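Local coordinates for translation initiation factor eIF2b-like protein (Chaetomium thermophilum, PDB 4ZEM) that forms the beta subunit of the heterodecameric eIF2B complex, which probably promotes GDP-GTP exchange on eIF2 during translation initiation, at residues A[286-291]-A[351-356]. Sequence-based numbering, arbitrary orientation.
Sequences GACIAA and YIPPDL
I352 presses its CG1-CD1 arm against the N-terminal end of helix 287-296, where A287, C288 and A291 present one side to it. I352 CD1 rests 3.8 Å from A291 CB and 4.2 Å from A287 CB. Further back along the arm, I352 CG1 meets the backbone of the helix, 3.9 Å from C288 CA. With CG1 anti to the carbonyl carbon (chi1 -63°) and the arm fully extended (chi2 -175°), the methyl end lies across the two alanines, nearer A291. Cutting I352 back to an alanine would probably open a gap beside A287 and A291 and leave C288 CA without the methylene that meets it. L356, in the 3-10 turn 354-356, continues the packing: its CB lies 4.2 Å from A291 CB, and its CD1 is 4.0 Å from C288 SG. C288 turns its sulfur anti to the backbone N (chi1 -173°), which brings SG over to the chain running from Y351 to L356; there it lies 3.5 Å from Y351 O and touches the ring of P353 at CD. The contact is largely apolar, with I352 and L356 packing on C288 and the two alanines. Polar links lie around it: the side chain of D350 accepts, at OD2, a hydrogen bond from the backbone N of G286, the N-cap residue, and Y351 OH bonds to N278. F270 of strand 267-271 also touches A287 and A291. I352 is backbone-bonded to L281 in an antiparallel three-stranded sheet, whose middle strand 281-284 leads through a two-residue link into helix 287-296. The arrangement is helix-on-strand packing at a small beta-sheet accessory to the mainly parallel, Rossmann-like sheet of the eIF2B alpha/beta/delta family.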
loop_
_atom_site.group_PDB
_atom_site.type_symbol
_atom_site.label_atom_id
_atom_site.label_comp_id
_atom_site.label_asym_id
_atom_site.label_seq_id
_atom_site.Cartn_x
_atom_site.Cartn_y
_atom_site.Cartn_z
ATOM N N GLY A 286 -8.159 16.497 8.378
ATOM C CA GLY A 286 -9.210 16.570 9.373
ATOM C C GLY A 286 -9.375 15.298 10.182
ATOM O O GLY A 286 -10.081 15.286 11.192
ATOM N N ALA A 287 -8.719 14.226 9.747
ATOM C CA ALA A 287 -8.794 12.951 10.453
ATOM C C ALA A 287 -8.152 13.024 11.836
ATOM O O ALA A 287 -8.631 12.405 12.784
ATOM C CB ALA A 287 -8.138 11.851 9.628
ATOM N N CYS A 288 -7.070 13.787 11.947
ATOM C CA CYS A 288 -6.366 13.930 13.215
ATOM C C CYS A 288 -7.257 14.538 14.300
ATOM O O CYS A 288 -7.191 14.146 15.465
ATOM C CB CYS A 288 -5.106 14.774 13.027
ATOM S SG CYS A 288 -4.057 14.847 14.490
ATOM N N ILE A 289 -8.092 15.492 13.907
ATOM C CA ILE A 289 -9.033 16.104 14.830
ATOM C C ILE A 289 -10.037 15.066 15.332
ATOM O O ILE A 289 -10.369 15.027 16.515
ATOM C CB ILE A 289 -9.775 17.286 14.172
ATOM C CG1 ILE A 289 -8.766 18.279 13.593
ATOM C CG2 ILE A 289 -10.679 17.984 15.178
ATOM C CD1 ILE A 289 -9.393 19.491 12.939
ATOM N N ALA A 290 -10.525 14.233 14.422
ATOM C CA ALA A 290 -11.463 13.177 14.781
ATOM C C ALA A 290 -10.783 12.153 15.682
ATOM O O ALA A 290 -11.393 11.621 16.619
ATOM C CB ALA A 290 -12.020 12.511 13.533
ATOM N N ALA A 291 -9.521 11.870 15.394
ATOM C CA ALA A 291 -8.775 10.905 16.177
ATOM C C ALA A 291 -8.631 11.370 17.612
ATOM O O ALA A 291 -8.758 10.583 18.541
ATOM C CB ALA A 291 -7.409 10.669 15.562
ATOM N N TYR A 351 -1.413 14.190 9.535
ATOM C CA TYR A 351 -0.596 13.187 10.177
ATOM C C TYR A 351 -1.204 12.855 11.534
ATOM O O TYR A 351 -1.597 13.748 12.283
ATOM C CB TYR A 351 0.845 13.678 10.310
ATOM C CG TYR A 351 1.702 12.862 11.242
ATOM C CD1 TYR A 351 2.329 11.704 10.799
ATOM C CD2 TYR A 351 1.916 13.266 12.556
ATOM C CE1 TYR A 351 3.125 10.953 11.644
ATOM C CE2 TYR A 351 2.713 12.526 13.408
ATOM C CZ TYR A 351 3.317 11.369 12.946
ATOM O OH TYR A 351 4.112 10.620 13.782
ATOM N N ILE A 352 -1.314 11.571 11.837
ATOM C CA ILE A 352 -1.791 11.168 13.146
ATOM C C ILE A 352 -0.640 10.514 13.891
ATOM O O ILE A 352 -0.084 9.523 13.421
ATOM C CB ILE A 352 -2.976 10.194 13.039
ATOM C CG1 ILE A 352 -4.164 10.883 12.370
ATOM C CG2 ILE A 352 -3.354 9.655 14.412
ATOM C CD1 ILE A 352 -5.409 10.042 12.335
ATOM N N PRO A 353 -0.273 11.067 15.057
ATOM C CA PRO A 353 0.798 10.480 15.868
ATOM C C PRO A 353 0.335 9.151 16.477
ATOM O O PRO A 353 -0.873 8.937 16.610
ATOM C CB PRO A 353 1.064 11.552 16.929
ATOM C CG PRO A 353 -0.198 12.312 17.028
ATOM C CD PRO A 353 -0.835 12.283 15.670
ATOM N N PRO A 354 1.278 8.259 16.818
ATOM C CA PRO A 354 0.925 6.913 17.299
ATOM C C PRO A 354 0.088 6.879 18.589
ATOM O O PRO A 354 -0.666 5.923 18.791
ATOM C CB PRO A 354 2.296 6.262 17.527
ATOM C CG PRO A 354 3.241 7.421 17.712
ATOM C CD PRO A 354 2.739 8.457 16.762
ATOM N N ASP A 355 0.212 7.892 19.440
ATOM C CA ASP A 355 -0.565 7.947 20.678
ATOM C C ASP A 355 -2.075 7.960 20.425
ATOM O O ASP A 355 -2.844 7.433 21.225
ATOM C CB ASP A 355 -0.155 9.161 21.513
ATOM C CG ASP A 355 0.964 8.839 22.485
ATOM O OD1 ASP A 355 1.553 7.743 22.364
ATOM O OD2 ASP A 355 1.251 9.669 23.375
ATOM N N LEU A 356 -2.484 8.590 19.327
ATOM C CA LEU A 356 -3.893 8.676 18.928
ATOM C C LEU A 356 -4.438 7.410 18.262
ATOM O O LEU A 356 -5.642 7.307 18.028
ATOM C CB LEU A 356 -4.115 9.867 17.993
ATOM C CG LEU A 356 -3.880 11.228 18.655
ATOM C CD1 LEU A 356 -4.148 12.387 17.697
ATOM C CD2 LEU A 356 -4.721 11.356 19.921
#